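PDB 3K7Y: aspartate aminotransferase from Plasmodium falciparum, which probably catalyses the pyridoxal-phosphate-dependent, reversible transfer of an amino group between L-aspartate and 2-oxoglutarate, giving oxaloacetate and L-glutamate. Local coordinates for residues N83-Y92 with I231-F241. Numbering follows the deposited sequence.
Sequences NLIFGNNSKY and IRKFEEKNIAF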
loop_
_atom_site.group_PDB
_atom_site.type_symbol
_atom_site.label_atom_id
_atom_site.label_comp_id
_atom_site.label_asym_id
_atom_site.label_seq_id
_atom_site.Cartn_x
_atom_site.Cartn_y
_atom_site.Cartn_z
ATOM N N ASN A 83 -15.504 -0.736 -16.503
ATOM C CA ASN A 83 -16.891 -0.523 -16.920
ATOM C C ASN A 83 -17.410 0.795 -16.331
ATOM O O ASN A 83 -17.990 1.623 -17.040
ATOM C CB ASN A 83 -17.794 -1.694 -16.501
ATOM C CG ASN A 83 -19.191 -1.603 -17.100
ATOM O OD1 ASN A 83 -19.492 -2.291 -18.071
ATOM N ND2 ASN A 83 -20.045 -0.746 -16.528
ATOM N N LEU A 84 -17.155 0.997 -15.040
ATOM C CA LEU A 84 -17.695 2.138 -14.326
ATOM C C LEU A 84 -17.266 3.458 -14.929
ATOM O O LEU A 84 -18.057 4.390 -14.958
ATOM C CB LEU A 84 -17.345 2.072 -12.840
ATOM C CG LEU A 84 -17.848 0.845 -12.075
ATOM C CD1 LEU A 84 -17.505 0.960 -10.600
ATOM C CD2 LEU A 84 -19.338 0.683 -12.258
ATOM N N ILE A 85 -16.035 3.552 -15.424
ATOM C CA ILE A 85 -15.602 4.827 -15.978
ATOM C C ILE A 85 -15.884 4.974 -17.460
ATOM O O ILE A 85 -16.262 6.050 -17.897
ATOM C CB ILE A 85 -14.142 5.222 -15.631
ATOM C CG1 ILE A 85 -13.140 4.215 -16.189
ATOM C CG2 ILE A 85 -13.972 5.464 -14.109
ATOM C CD1 ILE A 85 -12.899 2.985 -15.333
ATOM N N PHE A 86 -15.723 3.905 -18.230
ATOM C CA PHE A 86 -15.903 3.985 -19.685
ATOM C C PHE A 86 -17.277 3.484 -20.125
ATOM O O PHE A 86 -17.594 3.506 -21.305
ATOM C CB PHE A 86 -14.796 3.214 -20.430
ATOM C CG PHE A 86 -13.382 3.760 -20.217
ATOM C CD1 PHE A 86 -12.852 4.727 -21.071
ATOM C CD2 PHE A 86 -12.573 3.275 -19.193
ATOM C CE1 PHE A 86 -11.556 5.216 -20.887
ATOM C CE2 PHE A 86 -11.281 3.762 -19.004
ATOM C CZ PHE A 86 -10.773 4.730 -19.852
ATOM N N GLY A 87 -18.082 3.033 -19.169
ATOM C CA GLY A 87 -19.438 2.573 -19.438
ATOM C C GLY A 87 -19.438 1.210 -20.072
ATOM O O GLY A 87 -18.538 0.405 -19.825
ATOM N N ASN A 88 -20.465 0.954 -20.880
ATOM C CA ASN A 88 -20.515 -0.244 -21.718
ATOM C C ASN A 88 -21.502 -0.118 -22.879
ATOM O O ASN A 88 -22.621 0.358 -22.705
ATOM C CB ASN A 88 -20.774 -1.526 -20.902
ATOM C CG ASN A 88 -22.142 -1.559 -20.266
ATOM O OD1 ASN A 88 -22.894 -2.512 -20.452
ATOM N ND2 ASN A 88 -22.474 -0.521 -19.505
ATOM N N ASN A 89 -21.067 -0.521 -24.068
ATOM C CA ASN A 89 -19.700 -0.980 -24.242
ATOM C C ASN A 89 -18.804 0.094 -24.847
ATOM O O ASN A 89 -19.281 1.099 -25.384
ATOM C CB ASN A 89 -19.657 -2.311 -25.002
ATOM C CG ASN A 89 -20.001 -3.504 -24.110
ATOM O OD1 ASN A 89 -19.283 -4.503 -24.087
ATOM N ND2 ASN A 89 -21.098 -3.398 -23.368
ATOM N N SER A 90 -17.503 -0.127 -24.730
ATOM C CA SER A 90 -16.525 0.872 -25.074
ATOM C C SER A 90 -15.737 0.446 -26.301
ATOM O O SER A 90 -15.553 -0.746 -26.542
ATOM C CB SER A 90 -15.605 1.055 -23.879
ATOM O OG SER A 90 -14.530 1.919 -24.158
ATOM N N LYS A 91 -15.302 1.429 -27.090
ATOM C CA LYS A 91 -14.311 1.221 -28.160
ATOM C C LYS A 91 -12.962 0.777 -27.557
ATOM O O LYS A 91 -12.201 0.044 -28.185
ATOM C CB LYS A 91 -14.107 2.527 -28.955
ATOM C CG LYS A 91 -15.250 2.957 -29.889
ATOM C CD LYS A 91 -15.080 2.375 -31.296
ATOM C CE LYS A 91 -15.606 3.315 -32.387
ATOM N NZ LYS A 91 -17.088 3.338 -32.495
ATOM N N TYR A 92 -12.689 1.236 -26.335
ATOM C CA TYR A 92 -11.423 1.023 -25.647
ATOM C C TYR A 92 -11.337 -0.306 -24.904
ATOM O O TYR A 92 -10.314 -0.976 -24.966
ATOM C CB TYR A 92 -11.169 2.151 -24.648
ATOM C CG TYR A 92 -10.710 3.480 -25.221
ATOM C CD1 TYR A 92 -10.749 4.642 -24.439
ATOM C CD2 TYR A 92 -10.226 3.588 -26.528
ATOM C CE1 TYR A 92 -10.319 5.872 -24.942
ATOM C CE2 TYR A 92 -9.791 4.817 -27.041
ATOM C CZ TYR A 92 -9.843 5.951 -26.241
ATOM O OH TYR A 92 -9.416 7.161 -26.734
ATOM N N ILE A 231 -15.299 12.066 -19.756
ATOM C CA ILE A 231 -14.405 10.959 -20.055
ATOM C C ILE A 231 -14.952 10.188 -21.244
ATOM O O ILE A 231 -14.211 9.888 -22.186
ATOM C CB ILE A 231 -14.204 10.037 -18.838
ATOM C CG1 ILE A 231 -13.392 10.768 -17.775
ATOM C CG2 ILE A 231 -13.488 8.754 -19.240
ATOM C CD1 ILE A 231 -13.279 10.046 -16.457
ATOM N N ARG A 232 -16.248 9.888 -21.208
ATOM C CA ARG A 232 -16.877 9.105 -22.276
ATOM C C ARG A 232 -16.931 9.863 -23.599
ATOM O O ARG A 232 -16.693 9.294 -24.669
ATOM C CB ARG A 232 -18.253 8.601 -21.847
ATOM C CG ARG A 232 -18.146 7.360 -20.981
ATOM C CD ARG A 232 -19.388 7.125 -20.176
ATOM N NE ARG A 232 -19.118 6.334 -18.981
ATOM C CZ ARG A 232 -20.019 5.559 -18.387
ATOM N NH1 ARG A 232 -21.235 5.450 -18.895
ATOM N NH2 ARG A 232 -19.704 4.872 -17.294
ATOM N N LYS A 233 -17.202 11.156 -23.513
ATOM C CA LYS A 233 -17.130 12.009 -24.682
ATOM C C LYS A 233 -15.702 11.995 -25.252
ATOM O O LYS A 233 -15.526 11.718 -26.433
ATOM C CB LYS A 233 -17.636 13.416 -24.361
ATOM C CG LYS A 233 -18.370 14.036 -25.522
ATOM C CD LYS A 233 -19.482 15.004 -25.098
ATOM C CE LYS A 233 -20.033 15.714 -26.346
ATOM N NZ LYS A 233 -21.111 16.718 -26.100
ATOM N N PHE A 234 -14.700 12.251 -24.401
ATOM C CA PHE A 234 -13.273 12.102 -24.744
ATOM C C PHE A 234 -12.964 10.811 -25.501
ATOM O O PHE A 234 -12.222 10.812 -26.484
ATOM C CB PHE A 234 -12.428 12.076 -23.474
ATOM C CG PHE A 234 -11.718 13.356 -23.173
ATOM C CD1 PHE A 234 -12.318 14.344 -22.404
ATOM C CD2 PHE A 234 -10.418 13.553 -23.606
ATOM C CE1 PHE A 234 -11.643 15.526 -22.105
ATOM C CE2 PHE A 234 -9.747 14.734 -23.310
ATOM C CZ PHE A 234 -10.365 15.718 -22.561
ATOM N N GLU A 235 -13.513 9.705 -25.009
ATOM C CA GLU A 235 -13.299 8.399 -25.616
ATOM C C GLU A 235 -13.800 8.340 -27.061
ATOM O O GLU A 235 -13.084 7.889 -27.956
ATOM C CB GLU A 235 -13.959 7.311 -24.778
ATOM C CG GLU A 235 -14.047 5.974 -25.496
ATOM C CD GLU A 235 -14.510 4.865 -24.588
ATOM O OE1 GLU A 235 -15.462 5.079 -23.798
ATOM O OE2 GLU A 235 -13.910 3.779 -24.663
ATOM N N GLU A 236 -15.033 8.782 -27.289
ATOM C CA GLU A 236 -15.505 8.944 -28.651
ATOM C C GLU A 236 -14.585 9.953 -29.326
ATOM O O GLU A 236 -14.160 10.915 -28.694
ATOM C CB GLU A 236 -16.949 9.424 -28.674
ATOM C CG GLU A 236 -17.571 9.378 -30.061
ATOM C CD GLU A 236 -19.079 9.240 -30.021
ATOM O OE1 GLU A 236 -19.692 9.808 -29.087
ATOM O OE2 GLU A 236 -19.649 8.564 -30.915
ATOM N N LYS A 237 -14.278 9.733 -30.603
ATOM C CA LYS A 237 -13.157 10.421 -31.262
ATOM C C LYS A 237 -11.927 10.322 -30.355
ATOM O O LYS A 237 -11.518 11.282 -29.708
ATOM C CB LYS A 237 -13.510 11.864 -31.679
ATOM C CG LYS A 237 -13.983 11.998 -33.166
ATOM C CD LYS A 237 -15.476 11.641 -33.389
ATOM C CE LYS A 237 -15.767 11.122 -34.812
ATOM N NZ LYS A 237 -15.507 12.100 -35.907
ATOM N N ASN A 238 -11.363 9.121 -30.345
ATOM C CA ASN A 238 -10.463 8.668 -29.305
ATOM C C ASN A 238 -9.257 9.531 -29.006
ATOM O O ASN A 238 -8.417 9.761 -29.868
ATOM C CB ASN A 238 -10.038 7.211 -29.549
ATOM C CG ASN A 238 -9.499 6.971 -30.940
ATOM O OD1 ASN A 238 -8.810 7.808 -31.521
ATOM N ND2 ASN A 238 -9.802 5.805 -31.478
ATOM N N ILE A 239 -9.195 10.013 -27.771
ATOM C CA ILE A 239 -8.013 10.685 -27.242
ATOM C C ILE A 239 -7.481 9.795 -26.117
ATOM O O ILE A 239 -8.241 9.005 -25.544
ATOM C CB ILE A 239 -8.322 12.118 -26.698
ATOM C CG1 ILE A 239 -9.385 12.834 -27.545
ATOM C CG2 ILE A 239 -7.039 12.951 -26.640
ATOM C CD1 ILE A 239 -9.863 14.164 -26.977
ATOM N N ALA A 240 -6.183 9.906 -25.818
ATOM C CA ALA A 240 -5.557 9.123 -24.739
ATOM C C ALA A 240 -5.426 9.923 -23.429
ATOM O O ALA A 240 -5.277 11.150 -23.452
ATOM C CB ALA A 240 -4.211 8.598 -25.191
ATOM N N PHE A 241 -5.495 9.235 -22.292
ATOM C CA PHE A 241 -5.466 9.911 -20.993
ATOM C C PHE A 241 -5.286 8.914 -19.848
ATOM O O PHE A 241 -4.993 7.743 -20.084
ATOM C CB PHE A 241 -6.755 10.719 -20.803
ATOM C CG PHE A 241 -8.007 9.921 -21.040
ATOM C CD1 PHE A 241 -8.735 10.083 -22.200
ATOM C CD2 PHE A 241 -8.455 9.003 -20.094
ATOM C CE1 PHE A 241 -9.883 9.348 -22.418
ATOM C CE2 PHE A 241 -9.593 8.262 -20.305
ATOM C CZ PHE A 241 -10.308 8.432 -21.465
#
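Arg232 meets the C-terminal end of helix 75-86 through its guanidinium edge. NE donates to Ile85 O at 3.1 Å in a nearly straight bond (168°), with Ile85 O close to the guanidinium plane; the donor, however, stands above the carbonyl plane. NH2 of Arg232 adds a weak, bent bond to Leu84 O at 2.9 Å. Gly87 lies over one guanidinium face, its CA 3.2 Å from Arg232 CZ, and with positive phi it is where the chain leaves the helix. Two carbonyls of the last helical turn are thus engaged by one side chain, whose extended run from CG to NE carries it across.

Glu235 touches both Phe86 and Tyr92. With CG anti to the backbone N (chi1 167°), its chain runs antiparallel to the tyrosine side chain, and CG sits over one ring face, 4.0 Å from the centroid, a CH-pi contact. Its OE1 comes to the edge of the Phe86 ring, 3.8 Å from Phe86 CD1. Tyr92 N donates to Ser90 OG, forming an ST turn, though the modelled position of the hydroxyl is uncertain.

Helices 75-86 and 229-235 belong here to the large PLP-binding domain of a fold-type I aminotransferase, and the contact packs against strands 258-264 and 209-214 of its mixed sheet, the backbone of Phe241 being hydrogen-bonded to Val264. Phe86 and Phe241 meet rim to rim, Phe86 CE1 being 3.5 Å from Phe241 CZ, with planes only 14° apart.

In the next shell, Glu225 forms a salt bridge with Arg232 NH1, and Gln217 NE2 shares Leu84 O. Val264 of strand 258-264 touches Phe86, Tyr92 and Phe241, while Phe212 packs edge-to-face with Phe241.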